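Local coordinates for protein CT_858 (Chlamydia trachomatis, PDB 3DPM) that probably cleaves proteins as a serine-type endopeptidase related to peptidase family S41, and is captured here with a lactacystin-derived ligand bound, at residues A[165-170]-A[177-182]; A[107-112]-A[170-175]; A[386-391]-A[407-412]; A[345-350]-A[440-445]. All coordinates share one frame; numbering follows the deposited sequence.

Interaction 1 (A[165-170]-A[177-182])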
loop_
_atom_site.group_PDB
_atom_site.type_symbol
_atom_site.label_atom_id
_atom_site.label_comp_id
_atom_site.label_asym_id
_atom_site.label_seq_id
_atom_site.Cartn_x
_atom_site.Cartn_y
_atom_site.Cartn_z
ATOM N N ARG A 165 -22.852 -32.186 5.379
ATOM C CA ARG A 165 -22.525 -32.925 6.584
ATOM C C ARG A 165 -21.245 -33.731 6.431
ATOM O O ARG A 165 -20.800 -33.998 5.319
ATOM C CB ARG A 165 -23.681 -33.859 6.951
ATOM C CG ARG A 165 -24.832 -33.158 7.663
ATOM C CD ARG A 165 -25.826 -34.159 8.218
ATOM N NE ARG A 165 -26.812 -34.570 7.219
ATOM C CZ ARG A 165 -27.107 -35.834 6.920
ATOM N NH1 ARG A 165 -26.486 -36.831 7.542
ATOM N NH2 ARG A 165 -28.034 -36.098 6.003
ATOM N N THR A 166 -20.638 -34.095 7.555
ATOM C CA THR A 166 -19.431 -34.915 7.536
ATOM C C THR A 166 -19.432 -35.742 8.809
ATOM O O THR A 166 -20.209 -35.470 9.714
ATOM C CB THR A 166 -18.134 -34.063 7.439
ATOM O OG1 THR A 166 -16.999 -34.941 7.405
ATOM C CG2 THR A 166 -18.007 -33.114 8.619
ATOM N N THR A 167 -18.586 -36.759 8.880
ATOM C CA THR A 167 -18.553 -37.611 10.056
ATOM C C THR A 167 -17.237 -37.582 10.803
ATOM O O THR A 167 -16.187 -37.866 10.234
ATOM C CB THR A 167 -18.842 -39.083 9.692
ATOM O OG1 THR A 167 -20.121 -39.177 9.058
ATOM C CG2 THR A 167 -18.849 -39.953 10.939
ATOM N N LEU A 168 -17.295 -37.229 12.078
ATOM C CA LEU A 168 -16.104 -37.239 12.910
ATOM C C LEU A 168 -16.219 -38.485 13.804
ATOM O O LEU A 168 -17.218 -38.659 14.507
ATOM C CB LEU A 168 -16.032 -35.982 13.790
ATOM C CG LEU A 168 -15.940 -34.618 13.092
ATOM C CD1 LEU A 168 -15.973 -33.507 14.139
ATOM C CD2 LEU A 168 -14.673 -34.542 12.245
ATOM N N LYS A 169 -15.229 -39.370 13.750
ATOM C CA LYS A 169 -15.262 -40.541 14.611
ATOM C C LYS A 169 -14.376 -40.226 15.808
ATOM O O LYS A 169 -13.205 -39.894 15.645
ATOM C CB LYS A 169 -14.722 -41.786 13.903
ATOM C CG LYS A 169 -14.835 -43.036 14.758
ATOM C CD LYS A 169 -14.041 -44.206 14.206
ATOM C CE LYS A 169 -14.696 -44.806 12.978
ATOM N NZ LYS A 169 -16.070 -45.261 13.318
ATOM N N ILE A 170 -14.936 -40.316 17.008
ATOM C CA ILE A 170 -14.171 -40.034 18.213
ATOM C C ILE A 170 -14.218 -41.193 19.202
ATOM O O ILE A 170 -14.981 -42.141 19.039
ATOM C CB ILE A 170 -14.685 -38.744 18.931
ATOM C CG1 ILE A 170 -15.742 -39.089 19.990
ATOM C CG2 ILE A 170 -15.290 -37.790 17.906
ATOM C CD1 ILE A 170 -17.034 -39.579 19.433
ATOM N N THR A 177 -16.565 -45.649 21.366
ATOM C CA THR A 177 -16.282 -44.983 20.104
ATOM C C THR A 177 -17.591 -44.635 19.402
ATOM O O THR A 177 -18.454 -45.495 19.229
ATOM C CB THR A 177 -15.424 -45.889 19.194
ATOM O OG1 THR A 177 -15.012 -45.155 18.033
ATOM C CG2 THR A 177 -16.217 -47.128 18.767
ATOM N N ARG A 178 -17.738 -43.372 19.009
ATOM C CA ARG A 178 -18.950 -42.896 18.330
ATOM C C ARG A 178 -18.657 -42.139 17.025
ATOM O O ARG A 178 -17.623 -41.486 16.882
ATOM C CB ARG A 178 -19.750 -41.958 19.249
ATOM C CG ARG A 178 -20.202 -42.545 20.591
ATOM C CD ARG A 178 -21.147 -43.741 20.425
ATOM N NE ARG A 178 -21.637 -44.246 21.710
ATOM C CZ ARG A 178 -22.046 -45.498 21.924
ATOM N NH1 ARG A 178 -22.027 -46.390 20.937
ATOM N NH2 ARG A 178 -22.476 -45.861 23.130
ATOM N N GLU A 179 -19.580 -42.239 16.075
ATOM C CA GLU A 179 -19.478 -41.533 14.803
ATOM C C GLU A 179 -20.428 -40.359 14.949
ATOM O O GLU A 179 -21.629 -40.550 15.151
ATOM C CB GLU A 179 -19.934 -42.415 13.645
ATOM C CG GLU A 179 -18.848 -43.327 13.098
ATOM C CD GLU A 179 -19.374 -44.321 12.063
ATOM O OE1 GLU A 179 -20.078 -43.893 11.114
ATOM O OE2 GLU A 179 -19.077 -45.533 12.200
ATOM N N VAL A 180 -19.899 -39.146 14.860
ATOM C CA VAL A 180 -20.737 -37.968 15.023
ATOM C C VAL A 180 -20.955 -37.223 13.727
ATOM O O VAL A 180 -20.008 -36.790 13.097
ATOM C CB VAL A 180 -20.127 -37.007 16.062
ATOM C CG1 VAL A 180 -21.008 -35.778 16.223
ATOM C CG2 VAL A 180 -19.979 -37.722 17.394
ATOM N N ARG A 181 -22.208 -37.080 13.322
ATOM C CA ARG A 181 -22.496 -36.355 12.093
ATOM C C ARG A 181 -22.519 -34.866 12.428
ATOM O O ARG A 181 -23.139 -34.456 13.398
ATOM C CB ARG A 181 -23.845 -36.790 11.504
ATOM C CG ARG A 181 -23.739 -37.563 10.186
ATOM C CD ARG A 181 -23.215 -38.976 10.396
ATOM N NE ARG A 181 -22.804 -39.614 9.144
ATOM C CZ ARG A 181 -22.341 -40.860 9.055
ATOM N NH1 ARG A 181 -22.233 -41.610 10.144
ATOM N NH2 ARG A 181 -21.967 -41.350 7.881
ATOM N N VAL A 182 -21.800 -34.065 11.651
ATOM C CA VAL A 182 -21.762 -32.622 11.873
ATOM C C VAL A 182 -21.979 -31.915 10.548
ATOM O O VAL A 182 -22.001 -32.550 9.494
ATOM C CB VAL A 182 -20.411 -32.154 12.470
ATOM C CG1 VAL A 182 -20.190 -32.797 13.828
ATOM C CG2 VAL A 182 -19.281 -32.499 11.536
#
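Val-182 and Thr-166 meet at one end of this antiparallel pair, their side chains side by side and pointing the same way, with Val-182 CG2 only 3.2 Å from Thr-166 CG2. Val-182 has turned that methyl between its own backbone N and carbonyl carbon, which places it right against the threonine. On the same face, Ile-170 CD1 reaches back to Val-180 CG2 (4.0 Å) and to Arg-178 CB.

The other face carries a charged network, with Thr-167 beside it. Lys-169, bent at its last two torsions, curls NZ round to Glu-179 OE2 in a salt bridge of 3.2 Å that is weak as a hydrogen bond. Glu-179 OE1 takes Arg-181 NH1 at 3.3 Å on its anti side. Thr-167 lies over one face of the Arg-181 guanidinium, although its OG1 is modelled too close to be trusted in detail.

Backbone bonds at Thr-166/Val-182, Leu-168/Val-180 and Ile-170/Arg-178 hold the register. Ile-170 O is gripped twice: Arg-178 N (3.0 Å) and Thr-177 OG1 (3.2 Å) arrive from opposite faces of its plane.

Farther out, strand 115-119 pairs with 165-171, while Leu-86 and Tyr-88 of strand 83-92 pack on Val-182. In this hairpin of the PDZ-like domain, Leu-168, Val-180 and Ile-170 are buried on one face, while on the other one carboxylate between two cations probably offsets their charge.

Interaction 2 (A[107-112]-A[170-175])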
loop_
_atom_site.group_PDB
_atom_site.type_symbol
_atom_site.label_atom_id
_atom_site.label_comp_id
_atom_site.label_asym_id
_atom_site.label_seq_id
_atom_site.Cartn_x
_atom_site.Cartn_y
_atom_site.Cartn_z
ATOM N N SER A 107 -23.104 -28.209 24.027
ATOM C CA SER A 107 -22.701 -29.524 24.528
ATOM C C SER A 107 -23.082 -30.634 23.552
ATOM O O SER A 107 -23.977 -31.436 23.826
ATOM C CB SER A 107 -23.353 -29.794 25.892
ATOM O OG SER A 107 -22.929 -28.855 26.865
ATOM N N SER A 108 -22.404 -30.676 22.413
ATOM C CA SER A 108 -22.678 -31.689 21.406
ATOM C C SER A 108 -22.122 -33.033 21.871
ATOM O O SER A 108 -21.639 -33.152 23.000
ATOM C CB SER A 108 -22.038 -31.287 20.074
ATOM O OG SER A 108 -22.385 -32.201 19.044
ATOM N N GLU A 109 -22.201 -34.044 21.010
ATOM C CA GLU A 109 -21.684 -35.358 21.359
ATOM C C GLU A 109 -20.197 -35.288 21.696
ATOM O O GLU A 109 -19.687 -36.128 22.426
ATOM C CB GLU A 109 -21.882 -36.354 20.210
ATOM C CG GLU A 109 -23.135 -37.216 20.305
ATOM C CD GLU A 109 -22.921 -38.623 19.748
ATOM O OE1 GLU A 109 -22.195 -39.417 20.388
ATOM O OE2 GLU A 109 -23.473 -38.934 18.669
ATOM N N ILE A 110 -19.500 -34.289 21.165
ATOM C CA ILE A 110 -18.070 -34.152 21.421
ATOM C C ILE A 110 -17.761 -33.363 22.690
ATOM O O ILE A 110 -18.340 -32.311 22.943
ATOM C CB ILE A 110 -17.333 -33.468 20.233
ATOM C CG1 ILE A 110 -17.295 -34.389 19.010
ATOM C CG2 ILE A 110 -15.890 -33.167 20.618
ATOM C CD1 ILE A 110 -18.632 -34.693 18.420
ATOM N N ARG A 111 -16.841 -33.889 23.489
ATOM C CA ARG A 111 -16.424 -33.233 24.722
ATOM C C ARG A 111 -14.916 -33.058 24.685
ATOM O O ARG A 111 -14.219 -33.736 23.931
ATOM C CB ARG A 111 -16.758 -34.081 25.950
ATOM C CG ARG A 111 -18.143 -34.663 26.002
ATOM C CD ARG A 111 -18.152 -35.721 27.088
ATOM N NE ARG A 111 -18.974 -36.881 26.752
ATOM C CZ ARG A 111 -18.650 -38.134 27.066
ATOM N NH1 ARG A 111 -17.515 -38.383 27.715
ATOM N NH2 ARG A 111 -19.463 -39.135 26.746
ATOM N N VAL A 112 -14.420 -32.149 25.517
ATOM C CA VAL A 112 -12.997 -31.906 25.615
ATOM C C VAL A 112 -12.409 -33.192 26.169
ATOM O O VAL A 112 -12.988 -33.805 27.064
ATOM C CB VAL A 112 -12.699 -30.751 26.597
ATOM C CG1 VAL A 112 -11.223 -30.723 26.924
ATOM C CG2 VAL A 112 -13.128 -29.415 25.987
ATOM N N ILE A 170 -14.936 -40.316 17.008
ATOM C CA ILE A 170 -14.171 -40.034 18.213
ATOM C C ILE A 170 -14.218 -41.193 19.202
ATOM O O ILE A 170 -14.981 -42.141 19.039
ATOM C CB ILE A 170 -14.685 -38.744 18.931
ATOM C CG1 ILE A 170 -15.742 -39.089 19.990
ATOM C CG2 ILE A 170 -15.290 -37.790 17.906
ATOM C CD1 ILE A 170 -17.034 -39.579 19.433
ATOM N N ARG A 171 -13.382 -41.104 20.226
ATOM C CA ARG A 171 -13.329 -42.114 21.266
ATOM C C ARG A 171 -13.442 -41.415 22.616
ATOM O O ARG A 171 -12.712 -40.465 22.901
ATOM C CB ARG A 171 -12.017 -42.904 21.179
ATOM C CG ARG A 171 -11.843 -43.970 22.257
ATOM C CD ARG A 171 -10.957 -45.125 21.782
ATOM N NE ARG A 171 -9.593 -44.705 21.462
ATOM C CZ ARG A 171 -8.758 -45.381 20.666
ATOM N NH1 ARG A 171 -9.147 -46.521 20.094
ATOM N NH2 ARG A 171 -7.528 -44.918 20.437
ATOM N N ARG A 172 -14.390 -41.877 23.424
ATOM C CA ARG A 172 -14.617 -41.344 24.761
ATOM C C ARG A 172 -13.465 -41.813 25.635
ATOM O O ARG A 172 -12.833 -42.832 25.348
ATOM C CB ARG A 172 -15.899 -41.908 25.356
ATOM C CG ARG A 172 -17.108 -41.799 24.484
ATOM C CD ARG A 172 -17.475 -40.367 24.279
ATOM N NE ARG A 172 -18.808 -40.261 23.708
ATOM C CZ ARG A 172 -19.379 -39.108 23.385
ATOM N NH1 ARG A 172 -18.717 -37.966 23.587
ATOM N NH2 ARG A 172 -20.601 -39.102 22.853
ATOM N N PRO A 173 -13.187 -41.088 26.725
ATOM C CA PRO A 173 -12.087 -41.509 27.593
ATOM C C PRO A 173 -12.283 -42.913 28.154
ATOM O O PRO A 173 -11.313 -43.628 28.391
ATOM C CB PRO A 173 -12.064 -40.426 28.675
ATOM C CG PRO A 173 -13.486 -39.928 28.700
ATOM C CD PRO A 173 -13.819 -39.860 27.236
ATOM N N PHE A 174 -13.531 -43.324 28.350
ATOM C CA PHE A 174 -13.763 -44.650 28.883
ATOM C C PHE A 174 -13.958 -45.756 27.854
ATOM O O PHE A 174 -14.578 -46.773 28.142
ATOM C CB PHE A 174 -14.919 -44.627 29.882
ATOM C CG PHE A 174 -14.608 -43.852 31.132
ATOM C CD1 PHE A 174 -15.173 -42.599 31.352
ATOM C CD2 PHE A 174 -13.701 -44.351 32.063
ATOM C CE1 PHE A 174 -14.836 -41.847 32.484
ATOM C CE2 PHE A 174 -13.356 -43.608 33.202
ATOM C CZ PHE A 174 -13.924 -42.355 33.410
ATOM N N GLY A 175 -13.437 -45.553 26.650
ATOM C CA GLY A 175 -13.515 -46.596 25.643
ATOM C C GLY A 175 -14.564 -46.587 24.554
ATOM O O GLY A 175 -14.357 -47.214 23.510
#
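Arg-172 grips Glu-109 at two points. Its NH2 forms a salt bridge with Glu-109 OE1 at 3.0 Å, the carboxylate and guanidinium planes 41° apart, and its NH1 donates to the backbone Glu-109 O. That second bond is modelled at 2.4 Å, too short to take literally, but the acceptor sits at the guanidinium edge, near its plane, and NH2 adds a weak bond to the same oxygen. A bend at chi2 (-66°) swings the long side chain across to the 107-112 loop.

Arg-111 then lies flat on this guanidinium, planes 5° apart and centres 3.9 Å apart, in an offset stack with its NH2 3.3 Å from Arg-172 NE. Beyond it, Arg-111 NH1 touches Pro-173 CD at 4.0 Å. Beneath the polar layer Ile-110 CG1 meets Ile-170 CG2 at 4.1 Å, part of a buried patch with Phe-100.

Residues 172-175 form the type I turn in the loop of the 165-171/177-187 hairpin, so the contact ties that end of the hairpin to the loop before strand 115-119. Asp-114 joins in: OD1 makes a salt bridge with Arg-172 NH1 and accepts from Arg-111 N. Two stacked cations are probably tolerated because Glu-109 and Asp-114 supply compensating negative charge.

Interaction 3 (A[386-391]-A[407-412])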
loop_
_atom_site.group_PDB
_atom_site.type_symbol
_atom_site.label_atom_id
_atom_site.label_comp_id
_atom_site.label_asym_id
_atom_site.label_seq_id
_atom_site.Cartn_x
_atom_site.Cartn_y
_atom_site.Cartn_z
ATOM N N GLU A 386 20.941 12.601 8.015
ATOM C CA GLU A 386 22.095 13.320 7.484
ATOM C C GLU A 386 22.669 14.336 8.466
ATOM O O GLU A 386 23.890 14.471 8.595
ATOM C CB GLU A 386 21.724 14.028 6.184
ATOM C CG GLU A 386 22.907 14.207 5.257
ATOM C CD GLU A 386 22.527 14.821 3.919
ATOM O OE1 GLU A 386 21.456 14.462 3.374
ATOM O OE2 GLU A 386 23.312 15.652 3.407
ATOM N N ASN A 387 21.790 15.043 9.165
ATOM C CA ASN A 387 22.230 16.046 10.124
ATOM C C ASN A 387 22.148 15.620 11.588
ATOM O O ASN A 387 22.215 16.459 12.484
ATOM C CB ASN A 387 21.457 17.350 9.903
ATOM C CG ASN A 387 21.907 18.083 8.643
ATOM O OD1 ASN A 387 21.113 18.320 7.733
ATOM N ND2 ASN A 387 23.192 18.437 8.585
ATOM N N VAL A 388 22.009 14.319 11.829
ATOM C CA VAL A 388 21.955 13.793 13.189
ATOM C C VAL A 388 23.403 13.571 13.619
ATOM O O VAL A 388 24.125 12.812 12.983
ATOM C CB VAL A 388 21.192 12.447 13.242
ATOM C CG1 VAL A 388 21.311 11.830 14.627
ATOM C CG2 VAL A 388 19.727 12.666 12.880
ATOM N N ASP A 389 23.833 14.240 14.687
ATOM C CA ASP A 389 25.215 14.100 15.144
ATOM C C ASP A 389 25.386 14.072 16.659
ATOM O O ASP A 389 26.509 14.137 17.156
ATOM C CB ASP A 389 26.067 15.228 14.552
ATOM C CG ASP A 389 26.109 15.187 13.025
ATOM O OD1 ASP A 389 26.819 14.314 12.468
ATOM O OD2 ASP A 389 25.417 16.017 12.384
ATOM N N THR A 390 24.279 13.960 17.388
ATOM C CA THR A 390 24.314 13.931 18.850
ATOM C C THR A 390 23.152 13.086 19.372
ATOM O O THR A 390 22.212 12.807 18.634
ATOM C CB THR A 390 24.170 15.358 19.425
ATOM O OG1 THR A 390 22.858 15.854 19.126
ATOM C CG2 THR A 390 25.216 16.302 18.813
ATOM N N ASN A 391 23.212 12.675 20.634
ATOM C CA ASN A 391 22.129 11.878 21.209
ATOM C C ASN A 391 20.804 12.639 21.081
ATOM O O ASN A 391 19.810 12.093 20.601
ATOM C CB ASN A 391 22.409 11.569 22.690
ATOM C CG ASN A 391 23.738 10.816 22.901
ATOM O OD1 ASN A 391 23.982 9.776 22.290
ATOM N ND2 ASN A 391 24.594 11.349 23.770
ATOM N N VAL A 407 16.167 5.091 21.905
ATOM C CA VAL A 407 16.858 5.786 20.825
ATOM C C VAL A 407 18.066 6.541 21.364
ATOM O O VAL A 407 17.986 7.245 22.374
ATOM C CB VAL A 407 15.930 6.762 20.095
ATOM C CG1 VAL A 407 16.744 7.698 19.221
ATOM C CG2 VAL A 407 14.935 5.981 19.252
ATOM N N ASP A 408 19.183 6.401 20.665
ATOM C CA ASP A 408 20.432 7.012 21.080
ATOM C C ASP A 408 21.272 7.295 19.838
ATOM O O ASP A 408 20.986 6.762 18.770
ATOM C CB ASP A 408 21.156 6.020 21.989
ATOM C CG ASP A 408 22.508 6.506 22.418
ATOM O OD1 ASP A 408 23.339 5.661 22.816
ATOM O OD2 ASP A 408 22.734 7.734 22.368
ATOM N N LEU A 409 22.309 8.119 19.980
ATOM C CA LEU A 409 23.185 8.456 18.858
ATOM C C LEU A 409 23.741 7.172 18.222
ATOM O O LEU A 409 23.902 7.085 17.003
ATOM C CB LEU A 409 24.318 9.368 19.348
ATOM C CG LEU A 409 25.309 10.085 18.407
ATOM C CD1 LEU A 409 26.537 9.226 18.208
ATOM C CD2 LEU A 409 24.651 10.436 17.078
ATOM N N GLN A 410 24.018 6.183 19.067
ATOM C CA GLN A 410 24.524 4.883 18.640
ATOM C C GLN A 410 23.516 4.237 17.700
ATOM O O GLN A 410 23.885 3.649 16.683
ATOM C CB GLN A 410 24.733 3.982 19.866
ATOM C CG GLN A 410 24.920 2.490 19.566
ATOM C CD GLN A 410 26.343 2.137 19.150
ATOM O OE1 GLN A 410 26.916 2.764 18.253
ATOM N NE2 GLN A 410 26.919 1.121 19.798
ATOM N N VAL A 411 22.240 4.344 18.055
ATOM C CA VAL A 411 21.164 3.781 17.248
ATOM C C VAL A 411 21.177 4.429 15.865
ATOM O O VAL A 411 21.101 3.738 14.834
ATOM C CB VAL A 411 19.790 3.995 17.940
ATOM C CG1 VAL A 411 18.657 3.851 16.954
ATOM C CG2 VAL A 411 19.611 2.967 19.048
ATOM N N ALA A 412 21.296 5.752 15.840
ATOM C CA ALA A 412 21.334 6.483 14.585
ATOM C C ALA A 412 22.555 6.062 13.754
ATOM O O ALA A 412 22.454 5.877 12.532
ATOM C CB ALA A 412 21.365 7.979 14.858
#
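Leu-409 packs its side chain on the loop that leads into helix 391-398. With CG anti to its backbone N (chi1 -171°), it lays one branch against the peptide joining Asp-389 to Thr-390: CD2 is 3.6 Å from Thr-390 N and 3.7 Å from Asp-389 C. Asn-391 crosses Leu-409 at about a right angle and brings its amide to the start of the second helix, where OD1 accepts from Leu-409 N at 3.3 Å. The amide lies alongside the carboxylate of Asp-408, the two planes 39° apart, but Asn-391 OD1 and Asp-408 OD2 are modelled too close together, so the bond from Leu-409 N to Asn-391 OD1 is less certain. On the buried flank, Val-388 CG1 abuts Ala-412 CB at 3.9 Å.

Two helix starts come together here. Thr-390, the N-cap of helix 391-398, holds Glu-393 N with OG1, and Asp-408 occupies the N-cap position of helix 409-428. Ser-394, on the first of these helices, packs against Val-388, Leu-409 and Ala-412.

Interaction 4 (A[345-350]-A[440-445]). With LAS (N-acetyl-S-({(2R,3S,4R)-3-hydroxy-2-[(1S)-1-hydroxy-2-methylpropyl]-4-methyl-5-oxopyrrolidin-2-yl}carbonyl)cysteine), chain C.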
loop_
_atom_site.group_PDB
_atom_site.type_symbol
_atom_site.label_atom_id
_atom_site.label_comp_id
_atom_site.label_asym_id
_atom_site.label_seq_id
_atom_site.Cartn_x
_atom_site.Cartn_y
_atom_site.Cartn_z
ATOM N N SER A 345 6.531 -7.114 14.780
ATOM C CA SER A 345 7.503 -6.031 14.707
ATOM C C SER A 345 8.864 -6.306 15.349
ATOM O O SER A 345 8.967 -6.527 16.561
ATOM C CB SER A 345 6.917 -4.765 15.324
ATOM O OG SER A 345 7.947 -3.816 15.535
ATOM N N VAL A 346 9.903 -6.255 14.522
ATOM C CA VAL A 346 11.285 -6.487 14.944
ATOM C C VAL A 346 11.766 -5.521 16.036
ATOM O O VAL A 346 12.379 -5.934 17.023
ATOM C CB VAL A 346 12.250 -6.360 13.742
ATOM C CG1 VAL A 346 13.643 -6.767 14.146
ATOM C CG2 VAL A 346 11.766 -7.214 12.593
ATOM N N LEU A 347 11.502 -4.233 15.848
ATOM C CA LEU A 347 11.925 -3.235 16.822
ATOM C C LEU A 347 11.341 -3.516 18.197
ATOM O O LEU A 347 12.036 -3.433 19.206
ATOM C CB LEU A 347 11.529 -1.841 16.340
ATOM C CG LEU A 347 12.379 -1.399 15.147
ATOM C CD1 LEU A 347 11.830 -0.106 14.589
ATOM C CD2 LEU A 347 13.836 -1.240 15.585
ATOM N N TYR A 348 10.058 -3.859 18.217
ATOM C CA TYR A 348 9.350 -4.186 19.445
ATOM C C TYR A 348 10.024 -5.408 20.081
ATOM O O TYR A 348 10.129 -5.510 21.304
ATOM C CB TYR A 348 7.885 -4.483 19.110
ATOM C CG TYR A 348 7.036 -4.924 20.271
ATOM C CD1 TYR A 348 6.793 -4.073 21.351
ATOM C CD2 TYR A 348 6.462 -6.199 20.290
ATOM C CE1 TYR A 348 5.992 -4.478 22.429
ATOM C CE2 TYR A 348 5.670 -6.615 21.355
ATOM C CZ TYR A 348 5.439 -5.749 22.426
ATOM O OH TYR A 348 4.674 -6.163 23.499
ATOM N N LEU A 349 10.484 -6.332 19.243
ATOM C CA LEU A 349 11.160 -7.526 19.738
ATOM C C LEU A 349 12.487 -7.124 20.395
ATOM O O LEU A 349 12.856 -7.660 21.439
ATOM C CB LEU A 349 11.402 -8.508 18.589
ATOM C CG LEU A 349 12.052 -9.876 18.854
ATOM C CD1 LEU A 349 13.502 -9.822 18.476
ATOM C CD2 LEU A 349 11.870 -10.301 20.303
ATOM N N TYR A 350 13.205 -6.182 19.784
ATOM C CA TYR A 350 14.466 -5.726 20.371
ATOM C C TYR A 350 14.186 -4.988 21.686
ATOM O O TYR A 350 14.974 -5.050 22.633
ATOM C CB TYR A 350 15.208 -4.792 19.407
ATOM C CG TYR A 350 15.744 -5.478 18.171
ATOM C CD1 TYR A 350 15.624 -6.863 18.005
ATOM C CD2 TYR A 350 16.369 -4.749 17.166
ATOM C CE1 TYR A 350 16.108 -7.499 16.869
ATOM C CE2 TYR A 350 16.862 -5.376 16.019
ATOM C CZ TYR A 350 16.723 -6.752 15.880
ATOM O OH TYR A 350 17.189 -7.387 14.750
ATOM N N PHE A 440 18.340 -3.002 10.322
ATOM C CA PHE A 440 18.535 -1.660 10.865
ATOM C C PHE A 440 20.003 -1.404 11.219
ATOM O O PHE A 440 20.336 -0.357 11.776
ATOM C CB PHE A 440 17.664 -1.440 12.108
ATOM C CG PHE A 440 16.189 -1.632 11.862
ATOM C CD1 PHE A 440 15.581 -2.857 12.115
ATOM C CD2 PHE A 440 15.416 -0.598 11.352
ATOM C CE1 PHE A 440 14.225 -3.050 11.863
ATOM C CE2 PHE A 440 14.053 -0.779 11.095
ATOM C CZ PHE A 440 13.461 -2.012 11.351
ATOM N N GLY A 441 20.876 -2.353 10.889
ATOM C CA GLY A 441 22.285 -2.192 11.196
ATOM C C GLY A 441 22.616 -2.528 12.640
ATOM O O GLY A 441 23.781 -2.458 13.050
ATOM N N PHE A 442 21.593 -2.896 13.411
ATOM C CA PHE A 442 21.766 -3.251 14.822
ATOM C C PHE A 442 22.649 -4.482 15.005
ATOM O O PHE A 442 22.189 -5.615 14.861
ATOM C CB PHE A 442 20.404 -3.515 15.468
ATOM C CG PHE A 442 19.596 -2.270 15.734
ATOM C CD1 PHE A 442 19.868 -1.078 15.064
ATOM C CD2 PHE A 442 18.526 -2.305 16.616
ATOM C CE1 PHE A 442 19.081 0.055 15.270
ATOM C CE2 PHE A 442 17.734 -1.178 16.826
ATOM C CZ PHE A 442 18.013 0.004 16.151
ATOM N N GLU A 443 23.917 -4.250 15.325
ATOM C CA GLU A 443 24.867 -5.336 15.538
ATOM C C GLU A 443 24.487 -6.157 16.766
ATOM O O GLU A 443 24.494 -7.391 16.736
ATOM C CB GLU A 443 26.280 -4.773 15.742
ATOM C CG GLU A 443 26.954 -4.238 14.490
ATOM C CD GLU A 443 27.282 -5.340 13.486
ATOM O OE1 GLU A 443 27.938 -6.334 13.888
ATOM O OE2 GLU A 443 26.891 -5.206 12.295
ATOM N N LYS A 444 24.154 -5.449 17.840
ATOM C CA LYS A 444 23.801 -6.076 19.103
ATOM C C LYS A 444 22.705 -5.331 19.852
ATOM O O LYS A 444 22.484 -4.143 19.632
ATOM C CB LYS A 444 25.038 -6.133 19.990
ATOM C CG LYS A 444 25.627 -4.755 20.238
ATOM C CD LYS A 444 26.929 -4.798 21.026
ATOM C CE LYS A 444 28.031 -5.535 20.283
ATOM N NZ LYS A 444 29.327 -5.404 21.015
ATOM N N ILE A 445 22.026 -6.046 20.743
ATOM C CA ILE A 445 20.972 -5.460 21.566
ATOM C C ILE A 445 21.640 -4.835 22.787
ATOM O O ILE A 445 22.373 -5.509 23.505
ATOM C CB ILE A 445 19.967 -6.530 22.079
ATOM C CG1 ILE A 445 19.157 -7.112 20.918
ATOM C CG2 ILE A 445 19.026 -5.909 23.096
ATOM C CD1 ILE A 445 18.258 -6.104 20.235
HETATM C C18 LAS C . 7.819 -11.640 11.456
HETATM O O19 LAS C . 7.232 -11.297 12.498
HETATM C C9 LAS C . 7.782 -10.709 10.242
HETATM C C10 LAS C . 9.198 -10.485 9.680
HETATM C C11 LAS C . 10.222 -9.712 10.508
HETATM C C16 LAS C . 9.756 -9.521 11.948
HETATM C C12 LAS C . 11.508 -10.539 10.468
HETATM O O17 LAS C . 9.044 -9.754 8.467
HETATM N N8 LAS C . 6.991 -9.473 10.562
HETATM C C6 LAS C . 6.133 -9.283 9.553
HETATM O O7 LAS C . 5.374 -8.324 9.450
HETATM C C5 LAS C . 6.271 -10.360 8.464
HETATM C C20 LAS C . 4.876 -10.768 7.974
HETATM C C3 LAS C . 6.916 -11.506 9.244
HETATM O O2 LAS C . 5.836 -12.106 9.971
HETATM O O HOH W 1 19.754 -6.185 13.707
#
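Beside the site where the lactacystin-derived ligand sits, the first turn of helix 346-354 packs through Leu-347 and Tyr-350 on the 440-445 segment. Val-346 faces both ways, its CG2 3.1 Å from ligand C16 and its CB against the edge of the Phe-440 ring. Leu-347 lies over that ring: CD2 stands 4.1 Å from the Phe-440 centroid, 9° off the normal, a CH-pi contact. Leu-347 CG sits beside its backbone N (chi1 -71°), from where CD2 also reaches Phe-442 CE2.

Tyr-350 meets Phe-442 rim to rim, planes 34° apart, with CD2 3.3 Å from Phe-442 CD2. Ile-445 drops CD1 onto a face of the tyrosine, 3.3 Å from Tyr-350 CG. One water links the tyrosine hydroxyl to the 440-445 backbone, lying 3.0 Å from Tyr-350 OH and donating to Phe-442 O at 2.8 Å. No direct hydrogen bond crosses between the segments: the hold is apolar, and the water gives the buried tyrosine's hydroxyl a polar partner.

How the interactions relate
The four contacts fall into two distant groups. Interactions 1 and 2 share Ile-170 and strand 165-171 in the PDZ-like domain, and touch where Val-180 CG1 meets Ile-110 CD1 at 3.4 Å. Interactions 3 and 4 lie in the S41 peptidase region, on the other side of the chain's centre; 3 is nested in the loop that 4 closes, and Val-411 packs on Phe-442 between them. Charge dominates the outer parts of 1 and 2, over aliphatic inner layers. The centres of interactions 1 to 3 lie about 31 to 33 Å from the chain's centre, that of interaction 4 about 18 Å. Interaction 3 mixes an uncertain polar bond with aliphatic packing; interaction 4 is aromatic and aliphatic, and alone borders the ligand.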